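Local coordinates for possible protein of nuclear scaffold (Encephalitozoon cuniculi, PDB 3KAE) that probably serves as the Cdc27 subunit of the anaphase-promoting complex, this N-terminal tetratricopeptide-repeat domain forming a homodimer, at residues F116-G121 and S144-P149; S148-L153 and E179-S184; I185-S190 and S194-Y199. All coordinates share one frame; numbering follows the deposited sequence.

How the contacts relate
Followed from the N terminus, the chain first closes contact 1, where helix 113-126 meets the start of helix 147-155 after the intervening helix 130-143. Contact 2 opens on that same short helix, sharing S148 and P149 with contact 1, and closes on helix 176-190; F145 of contact 1 touches V150 and V181 of contact 2. Contact 3 lies further along helix 176-190 and closes a tight turn onto helix 193-200. The three are in series, with contact 2 starting where contact 1 ends. D183 ties contacts 2 and 3 through a salt bridge to K198 and a probable hydrogen bond to Y199, while contacts 1 and 3 do not touch.

Contact 1 (F116-G121 and S144-P149); sequences FESLLG and SFLFSP
S118 meets the ring of P149 with both of its side-chain atoms: OG lies 3.4 Å from P149 CD, and CB stands 3.7 Å from P149 CG. No hydrogen bond crosses between the segments, so the evidence is for van der Waals packing around one small residue. A second neighbour of S118 is L146, whose CD1 reaches S118 CB at 3.8 Å. The third is S148, which offers only its CB, 4.0 Å from S118 OG.

Two torsions account for this geometry. The hydroxyl of S118 is trans to its own backbone N (chi1 171°), which carries OG toward the CD-CG bond of the proline. L146 has CG opposite its carbonyl carbon (chi1 -61°), and with CD1 as its leading methyl it reaches the CB of the serine. The backbones come close here, as the small side chain permits: the CA atoms of S118 and P149 are 6.0 Å apart.

In the next shell, S148 OG hydrogen-bonds D122 one turn further along the first helix, a polar link beside the apolar patch. L146 occupies the N-cap position of helix 147-155, and the contact sets the start of that helix against the middle of helix 113-126.

Helix 130-143 packs on the same residues, S140 touching both S118 and P149, whereas helix 78-89 receives F116, L119 and L120. Across the dimer interface, F147 N donates a hydrogen bond to T20 of the second subunit; this buried junction joins helix 113-126 to helix 147-155 close to the subunit boundary.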
loop_
_atom_site.group_PDB
_atom_site.type_symbol
_atom_site.label_atom_id
_atom_site.label_comp_id
_atom_site.label_asym_id
_atom_site.label_seq_id
_atom_site.Cartn_x
_atom_site.Cartn_y
_atom_site.Cartn_z
ATOM N N PHE C 116 -16.783 -7.002 -1.993
ATOM C CA PHE C 116 -16.893 -8.231 -1.197
ATOM C C PHE C 116 -17.147 -9.469 -2.070
ATOM O O PHE C 116 -16.511 -10.505 -1.888
ATOM C CB PHE C 116 -18.004 -8.112 -0.137
ATOM C CG PHE C 116 -17.987 -6.816 0.626
ATOM C CD1 PHE C 116 -16.821 -6.362 1.229
ATOM C CD2 PHE C 116 -19.138 -6.058 0.759
ATOM C CE1 PHE C 116 -16.807 -5.177 1.937
ATOM C CE2 PHE C 116 -19.125 -4.867 1.473
ATOM C CZ PHE C 116 -17.962 -4.427 2.058
ATOM N N GLU C 117 -18.084 -9.356 -3.006
ATOM C CA GLU C 117 -18.397 -10.456 -3.930
ATOM C C GLU C 117 -17.206 -10.791 -4.817
ATOM O O GLU C 117 -16.957 -11.954 -5.125
ATOM C CB GLU C 117 -19.610 -10.107 -4.796
ATOM C CG GLU C 117 -20.901 -9.929 -4.005
ATOM C CD GLU C 117 -21.407 -11.227 -3.416
ATOM O OE1 GLU C 117 -20.847 -12.290 -3.757
ATOM O OE2 GLU C 117 -22.370 -11.186 -2.621
ATOM N N SER C 118 -16.465 -9.758 -5.211
ATOM C CA SER C 118 -15.269 -9.937 -6.019
ATOM C C SER C 118 -14.209 -10.722 -5.258
ATOM O O SER C 118 -13.660 -11.702 -5.767
ATOM C CB SER C 118 -14.713 -8.579 -6.455
ATOM O OG SER C 118 -13.447 -8.732 -7.069
ATOM N N LEU C 119 -13.937 -10.282 -4.033
ATOM C CA LEU C 119 -12.952 -10.922 -3.174
ATOM C C LEU C 119 -13.416 -12.332 -2.842
ATOM O O LEU C 119 -12.636 -13.273 -2.825
ATOM C CB LEU C 119 -12.774 -10.084 -1.903
ATOM C CG LEU C 119 -11.467 -10.070 -1.095
ATOM C CD1 LEU C 119 -11.576 -10.917 0.143
ATOM C CD2 LEU C 119 -10.234 -10.461 -1.937
ATOM N N LEU C 120 -14.706 -12.457 -2.578
ATOM C CA LEU C 120 -15.333 -13.745 -2.358
ATOM C C LEU C 120 -15.158 -14.663 -3.587
ATOM O O LEU C 120 -14.978 -15.873 -3.452
ATOM C CB LEU C 120 -16.803 -13.495 -2.081
ATOM C CG LEU C 120 -17.485 -14.097 -0.866
ATOM C CD1 LEU C 120 -16.600 -14.718 0.192
ATOM C CD2 LEU C 120 -18.625 -13.246 -0.321
ATOM N N GLY C 121 -15.167 -14.075 -4.775
ATOM C CA GLY C 121 -14.991 -14.846 -5.988
ATOM C C GLY C 121 -13.583 -15.395 -6.041
ATOM O O GLY C 121 -13.375 -16.579 -6.320
ATOM N N SER C 144 -21.200 -3.440 -10.538
ATOM C CA SER C 144 -20.153 -2.515 -10.922
ATOM C C SER C 144 -18.972 -3.218 -11.564
ATOM O O SER C 144 -18.668 -4.368 -11.229
ATOM C CB SER C 144 -19.691 -1.735 -9.679
ATOM O OG SER C 144 -18.528 -0.981 -9.947
ATOM N N PHE C 145 -18.309 -2.519 -12.485
ATOM C CA PHE C 145 -17.094 -3.036 -13.104
ATOM C C PHE C 145 -15.969 -3.150 -12.072
ATOM O O PHE C 145 -15.596 -2.168 -11.453
ATOM C CB PHE C 145 -16.632 -2.129 -14.260
ATOM C CG PHE C 145 -15.292 -2.521 -14.847
ATOM C CD1 PHE C 145 -14.111 -2.242 -14.175
ATOM C CD2 PHE C 145 -15.211 -3.163 -16.078
ATOM C CE1 PHE C 145 -12.879 -2.611 -14.700
ATOM C CE2 PHE C 145 -13.977 -3.518 -16.611
ATOM C CZ PHE C 145 -12.808 -3.242 -15.907
ATOM N N LEU C 146 -15.441 -4.356 -11.907
ATOM C CA LEU C 146 -14.181 -4.560 -11.223
ATOM C C LEU C 146 -13.367 -5.526 -12.068
ATOM O O LEU C 146 -13.930 -6.332 -12.816
ATOM C CB LEU C 146 -14.374 -5.119 -9.803
ATOM C CG LEU C 146 -15.166 -4.252 -8.806
ATOM C CD1 LEU C 146 -15.316 -4.963 -7.509
ATOM C CD2 LEU C 146 -14.546 -2.876 -8.582
ATOM N N PHE C 147 -12.049 -5.436 -11.943
ATOM C CA PHE C 147 -11.117 -6.154 -12.792
ATOM C C PHE C 147 -11.172 -7.661 -12.664
ATOM O O PHE C 147 -11.140 -8.368 -13.674
ATOM C CB PHE C 147 -9.690 -5.674 -12.542
ATOM C CG PHE C 147 -8.645 -6.429 -13.320
ATOM C CD1 PHE C 147 -7.987 -7.523 -12.755
ATOM C CD2 PHE C 147 -8.304 -6.034 -14.610
ATOM C CE1 PHE C 147 -7.015 -8.211 -13.470
ATOM C CE2 PHE C 147 -7.326 -6.708 -15.329
ATOM C CZ PHE C 147 -6.686 -7.800 -14.763
ATOM N N SER C 148 -11.225 -8.167 -11.437
ATOM C CA SER C 148 -11.189 -9.615 -11.270
ATOM C C SER C 148 -12.449 -10.367 -11.748
ATOM O O SER C 148 -12.327 -11.419 -12.359
ATOM C CB SER C 148 -10.836 -10.013 -9.837
ATOM O OG SER C 148 -10.244 -11.304 -9.840
ATOM N N PRO C 149 -13.649 -9.860 -11.413
ATOM C CA PRO C 149 -14.867 -10.483 -11.942
ATOM C C PRO C 149 -14.901 -10.410 -13.490
ATOM O O PRO C 149 -15.153 -11.421 -14.159
ATOM C CB PRO C 149 -15.996 -9.650 -11.309
ATOM C CG PRO C 149 -15.390 -9.078 -10.078
ATOM C CD PRO C 149 -13.948 -8.814 -10.415
#

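Contact 2 (S148-L153 and E179-S184); sequences SPVENL and EYVSDS
The Y180 ring has S184 OG over the centre of one face, 3.8 Å above its plane, while E151 OE2 lies in plane at the phenol edge. V150 CG1 also approaches the edge, 4.3 Å from Y180 CE1. At that edge Y180 OH donates to E151 OE2 over 2.6 Å, the only hydrogen bond between the segments. It comes from the syn side of the carboxylate, 25° out of its plane, and the carboxylate and ring planes are 35° apart.

The glutamate gets there by folding: its chain bends at chi2 (-65°), and the two side chains cross at about a right angle. Its other oxygen, OE1, takes a hydrogen bond from N213, so both oxygens of the group are engaged and its rotation is restrained. Such a short bond from a phenol would probably favour the charged form of E151.

S184 OG is held over the ring by donating to Y180 O at 2.7 Å. That carbonyl also accepts from S184 N, the two donors coming from opposite faces of its plane. On the other segment S148 O is gripped in the same way, by N152 N and by N152 ND2, the latter at 2.6 Å and nearly straight.

Beside the polar link, V150 and V181 meet tip to tip, CG1 to CG2 at 4.0 Å. The short helical segments run almost parallel, with axes 11.4 Å apart at closest approach. Helix 130-143 packs on V150 through F141, and helix 206-220 contacts Y180 through Y209 and N213. F23 of the second subunit meets the Y180 ring edge-to-face, placing this junction of helices 147-155 and 176-190 next to the dimer interface.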
loop_
_atom_site.group_PDB
_atom_site.type_symbol
_atom_site.label_atom_id
_atom_site.label_comp_id
_atom_site.label_asym_id
_atom_site.label_seq_id
_atom_site.Cartn_x
_atom_site.Cartn_y
_atom_site.Cartn_z
ATOM N N SER C 148 -11.225 -8.167 -11.437
ATOM C CA SER C 148 -11.189 -9.615 -11.270
ATOM C C SER C 148 -12.449 -10.367 -11.748
ATOM O O SER C 148 -12.327 -11.419 -12.359
ATOM C CB SER C 148 -10.836 -10.013 -9.837
ATOM O OG SER C 148 -10.244 -11.304 -9.840
ATOM N N PRO C 149 -13.649 -9.860 -11.413
ATOM C CA PRO C 149 -14.867 -10.483 -11.942
ATOM C C PRO C 149 -14.901 -10.410 -13.490
ATOM O O PRO C 149 -15.153 -11.421 -14.159
ATOM C CB PRO C 149 -15.996 -9.650 -11.309
ATOM C CG PRO C 149 -15.390 -9.078 -10.078
ATOM C CD PRO C 149 -13.948 -8.814 -10.415
ATOM N N VAL C 150 -14.615 -9.233 -14.039
ATOM C CA VAL C 150 -14.583 -9.051 -15.481
ATOM C C VAL C 150 -13.609 -10.009 -16.178
ATOM O O VAL C 150 -14.003 -10.729 -17.104
ATOM C CB VAL C 150 -14.277 -7.589 -15.873
ATOM C CG1 VAL C 150 -14.013 -7.479 -17.374
ATOM C CG2 VAL C 150 -15.437 -6.693 -15.475
ATOM N N GLU C 151 -12.351 -10.041 -15.734
ATOM C CA GLU C 151 -11.359 -10.886 -16.409
ATOM C C GLU C 151 -11.645 -12.388 -16.297
ATOM O O GLU C 151 -11.345 -13.156 -17.218
ATOM C CB GLU C 151 -9.929 -10.548 -15.971
ATOM C CG GLU C 151 -9.479 -9.163 -16.444
ATOM C CD GLU C 151 -9.383 -9.069 -17.983
ATOM O OE1 GLU C 151 -8.489 -9.704 -18.587
ATOM O OE2 GLU C 151 -10.198 -8.354 -18.595
ATOM N N ASN C 152 -12.227 -12.788 -15.166
ATOM C CA ASN C 152 -12.560 -14.182 -14.908
ATOM C C ASN C 152 -13.815 -14.621 -15.644
ATOM O O ASN C 152 -13.925 -15.777 -16.060
ATOM C CB ASN C 152 -12.733 -14.450 -13.404
ATOM C CG ASN C 152 -11.419 -14.654 -12.706
ATOM O OD1 ASN C 152 -10.861 -15.747 -12.727
ATOM N ND2 ASN C 152 -10.896 -13.590 -12.105
ATOM N N LEU C 153 -14.769 -13.703 -15.761
ATOM C CA LEU C 153 -15.991 -13.979 -16.485
ATOM C C LEU C 153 -15.726 -14.021 -17.991
ATOM O O LEU C 153 -16.250 -14.891 -18.702
ATOM C CB LEU C 153 -17.075 -12.966 -16.122
ATOM C CG LEU C 153 -17.633 -13.180 -14.712
ATOM C CD1 LEU C 153 -18.727 -12.161 -14.395
ATOM C CD2 LEU C 153 -18.156 -14.604 -14.550
ATOM N N GLU C 179 -17.327 -0.609 -22.579
ATOM C CA GLU C 179 -17.037 -0.815 -23.994
ATOM C C GLU C 179 -15.938 -1.862 -24.173
ATOM O O GLU C 179 -15.945 -2.631 -25.127
ATOM C CB GLU C 179 -16.617 0.506 -24.634
ATOM C CG GLU C 179 -16.003 0.359 -26.008
ATOM C CD GLU C 179 -15.718 1.695 -26.652
ATOM O OE1 GLU C 179 -16.037 2.728 -26.019
ATOM O OE2 GLU C 179 -15.176 1.707 -27.780
ATOM N N TYR C 180 -14.989 -1.892 -23.242
ATOM C CA TYR C 180 -13.908 -2.867 -23.306
ATOM C C TYR C 180 -14.458 -4.272 -23.132
ATOM O O TYR C 180 -14.009 -5.227 -23.777
ATOM C CB TYR C 180 -12.851 -2.580 -22.246
ATOM C CG TYR C 180 -12.006 -3.776 -21.874
ATOM C CD1 TYR C 180 -12.381 -4.613 -20.838
ATOM C CD2 TYR C 180 -10.827 -4.065 -22.554
ATOM C CE1 TYR C 180 -11.604 -5.711 -20.480
ATOM C CE2 TYR C 180 -10.049 -5.167 -22.212
ATOM C CZ TYR C 180 -10.449 -5.979 -21.173
ATOM O OH TYR C 180 -9.686 -7.058 -20.825
ATOM N N VAL C 181 -15.438 -4.386 -22.247
ATOM C CA VAL C 181 -16.092 -5.651 -22.008
ATOM C C VAL C 181 -16.924 -6.079 -23.226
ATOM O O VAL C 181 -16.888 -7.234 -23.623
ATOM C CB VAL C 181 -17.005 -5.578 -20.780
ATOM C CG1 VAL C 181 -17.592 -6.941 -20.476
ATOM C CG2 VAL C 181 -16.239 -5.042 -19.567
ATOM N N SER C 182 -17.672 -5.141 -23.799
ATOM C CA SER C 182 -18.466 -5.397 -24.991
ATOM C C SER C 182 -17.589 -5.933 -26.116
ATOM O O SER C 182 -17.918 -6.942 -26.754
ATOM C CB SER C 182 -19.154 -4.114 -25.451
ATOM O OG SER C 182 -19.886 -3.513 -24.401
ATOM N N ASP C 183 -16.476 -5.243 -26.355
ATOM C CA ASP C 183 -15.562 -5.619 -27.415
ATOM C C ASP C 183 -15.030 -7.020 -27.202
ATOM O O ASP C 183 -14.938 -7.816 -28.153
ATOM C CB ASP C 183 -14.415 -4.621 -27.517
ATOM C CG ASP C 183 -14.873 -3.262 -28.006
ATOM O OD1 ASP C 183 -16.081 -3.091 -28.274
ATOM O OD2 ASP C 183 -14.020 -2.359 -28.123
ATOM N N SER C 184 -14.704 -7.318 -25.950
ATOM C CA SER C 184 -14.158 -8.614 -25.565
ATOM C C SER C 184 -15.178 -9.715 -25.818
ATOM O O SER C 184 -14.851 -10.769 -26.357
ATOM C CB SER C 184 -13.725 -8.616 -24.084
ATOM O OG SER C 184 -12.712 -7.648 -23.833
#

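Contact 3 (I185-S190 and S194-Y199); sequences IEFHES and SLVKKY
E186 is the first residue of 185-190 to touch helix 193-200, its carboxylate carbon CD lying 3.8 Å from L195 CD2. The glutamate chain is extended, with CG trans to the backbone N (chi1 179°), and it crosses the leucine side chain at a slant, meeting L195 CD2 through its carbon atoms as well as its carboxylate. F187 comes next and touches two residues. Its CB is 4.0 Å from L195 CD2, so this single methyl packs against two consecutive residues of the first helix. Farther out, the aromatic CE2 meets V196 CG2 at 3.4 Å, an oblique approach to the ring. S190 closes the segment: its OG donates a 3.1 Å hydrogen bond to E186 O, from above the carbonyl plane, in the last turn of the helix.

No hydrogen bond joins the two segments; the contact is carried by L195 and V196 against E186 and F187. Helix 206-220 backs it, since Y218 meets the F187 ring edge-to-face and F210 touches L195. The helical segments cross at -137° with axes 10.6 Å apart, and only three residues separate them. This is a tightly connected, roughly antiparallel helix hairpin, consistent with the helix-turn-helix architecture of a tetratricopeptide-repeat protein.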
loop_
_atom_site.group_PDB
_atom_site.type_symbol
_atom_site.label_atom_id
_atom_site.label_comp_id
_atom_site.label_asym_id
_atom_site.label_seq_id
_atom_site.Cartn_x
_atom_site.Cartn_y
_atom_site.Cartn_z
ATOM N N ILE C 185 -16.418 -9.483 -25.422
ATOM C CA ILE C 185 -17.432 -10.498 -25.629
ATOM C C ILE C 185 -17.535 -10.756 -27.140
ATOM O O ILE C 185 -17.541 -11.902 -27.610
ATOM C CB ILE C 185 -18.810 -10.069 -25.087
ATOM C CG1 ILE C 185 -18.777 -9.868 -23.576
ATOM C CG2 ILE C 185 -19.852 -11.131 -25.431
ATOM C CD1 ILE C 185 -20.043 -9.248 -23.022
ATOM N N GLU C 186 -17.579 -9.672 -27.902
ATOM C CA GLU C 186 -17.712 -9.787 -29.342
ATOM C C GLU C 186 -16.520 -10.481 -29.984
ATOM O O GLU C 186 -16.701 -11.335 -30.869
ATOM C CB GLU C 186 -17.921 -8.424 -29.999
ATOM C CG GLU C 186 -18.051 -8.522 -31.515
ATOM C CD GLU C 186 -18.168 -7.170 -32.200
ATOM O OE1 GLU C 186 -18.483 -6.174 -31.513
ATOM O OE2 GLU C 186 -17.941 -7.106 -33.430
ATOM N N PHE C 187 -15.310 -10.107 -29.561
ATOM C CA PHE C 187 -14.128 -10.666 -30.191
ATOM C C PHE C 187 -14.064 -12.158 -29.918
ATOM O O PHE C 187 -13.632 -12.935 -30.774
ATOM C CB PHE C 187 -12.837 -9.989 -29.739
ATOM C CG PHE C 187 -11.601 -10.722 -30.181
ATOM C CD1 PHE C 187 -11.016 -11.675 -29.358
ATOM C CD2 PHE C 187 -11.061 -10.504 -31.453
ATOM C CE1 PHE C 187 -9.896 -12.377 -29.774
ATOM C CE2 PHE C 187 -9.938 -11.191 -31.872
ATOM C CZ PHE C 187 -9.347 -12.132 -31.027
ATOM N N HIS C 188 -14.505 -12.559 -28.730
ATOM C CA HIS C 188 -14.429 -13.958 -28.350
ATOM C C HIS C 188 -15.163 -14.826 -29.368
ATOM O O HIS C 188 -14.673 -15.874 -29.794
ATOM C CB HIS C 188 -15.030 -14.195 -26.973
ATOM C CG HIS C 188 -15.328 -15.635 -26.704
ATOM N ND1 HIS C 188 -14.350 -16.544 -26.354
ATOM C CD2 HIS C 188 -16.484 -16.333 -26.775
ATOM C CE1 HIS C 188 -14.897 -17.735 -26.196
ATOM N NE2 HIS C 188 -16.193 -17.635 -26.451
ATOM N N GLU C 189 -16.351 -14.382 -29.754
ATOM C CA GLU C 189 -17.191 -15.164 -30.643
ATOM C C GLU C 189 -17.003 -14.810 -32.118
ATOM O O GLU C 189 -17.492 -15.521 -32.985
ATOM C CB GLU C 189 -18.665 -15.040 -30.239
ATOM N N SER C 190 -16.289 -13.730 -32.416
ATOM C CA SER C 190 -16.135 -13.315 -33.814
ATOM C C SER C 190 -14.686 -13.238 -34.289
ATOM O O SER C 190 -14.438 -13.214 -35.499
ATOM C CB SER C 190 -16.804 -11.959 -34.065
ATOM O OG SER C 190 -15.885 -10.886 -33.858
ATOM N N SER C 194 -10.822 -6.188 -36.931
ATOM C CA SER C 194 -11.025 -4.759 -36.760
ATOM C C SER C 194 -10.916 -4.382 -35.280
ATOM O O SER C 194 -10.464 -3.295 -34.937
ATOM C CB SER C 194 -12.383 -4.333 -37.323
ATOM O OG SER C 194 -13.463 -4.794 -36.529
ATOM N N LEU C 195 -11.349 -5.291 -34.414
ATOM C CA LEU C 195 -11.265 -5.094 -32.967
ATOM C C LEU C 195 -9.812 -5.120 -32.498
ATOM O O LEU C 195 -9.375 -4.249 -31.733
ATOM C CB LEU C 195 -12.088 -6.158 -32.228
ATOM C CG LEU C 195 -13.361 -5.743 -31.465
ATOM C CD1 LEU C 195 -13.936 -4.402 -31.921
ATOM C CD2 LEU C 195 -14.436 -6.839 -31.510
ATOM N N VAL C 196 -9.073 -6.121 -32.972
ATOM C CA VAL C 196 -7.655 -6.279 -32.656
ATOM C C VAL C 196 -6.843 -5.071 -33.085
ATOM O O VAL C 196 -5.950 -4.624 -32.372
ATOM C CB VAL C 196 -7.061 -7.511 -33.369
ATOM C CG1 VAL C 196 -5.556 -7.578 -33.131
ATOM C CG2 VAL C 196 -7.748 -8.786 -32.902
ATOM N N LYS C 197 -7.147 -4.558 -34.268
ATOM C CA LYS C 197 -6.439 -3.410 -34.816
ATOM C C LYS C 197 -6.790 -2.160 -34.020
ATOM O O LYS C 197 -5.953 -1.290 -33.819
ATOM C CB LYS C 197 -6.798 -3.227 -36.294
ATOM N N LYS C 198 -8.032 -2.089 -33.561
ATOM C CA LYS C 198 -8.500 -0.954 -32.784
ATOM C C LYS C 198 -7.735 -0.821 -31.457
ATOM O O LYS C 198 -7.339 0.275 -31.061
ATOM C CB LYS C 198 -9.996 -1.098 -32.510
ATOM C CG LYS C 198 -10.500 -0.250 -31.341
ATOM C CD LYS C 198 -11.885 -0.689 -30.888
ATOM C CE LYS C 198 -12.485 0.330 -29.921
ATOM N NZ LYS C 198 -13.830 -0.059 -29.412
ATOM N N TYR C 199 -7.523 -1.946 -30.782
ATOM C CA TYR C 199 -6.855 -1.960 -29.481
ATOM C C TYR C 199 -5.334 -2.048 -29.594
ATOM O O TYR C 199 -4.623 -1.893 -28.609
ATOM C CB TYR C 199 -7.385 -3.110 -28.626
ATOM C CG TYR C 199 -8.728 -2.816 -27.995
ATOM C CD1 TYR C 199 -8.805 -2.241 -26.733
ATOM C CD2 TYR C 199 -9.916 -3.105 -28.659
ATOM C CE1 TYR C 199 -10.022 -1.960 -26.148
ATOM C CE2 TYR C 199 -11.148 -2.826 -28.078
ATOM C CZ TYR C 199 -11.184 -2.249 -26.805
ATOM O OH TYR C 199 -12.375 -1.949 -26.180
#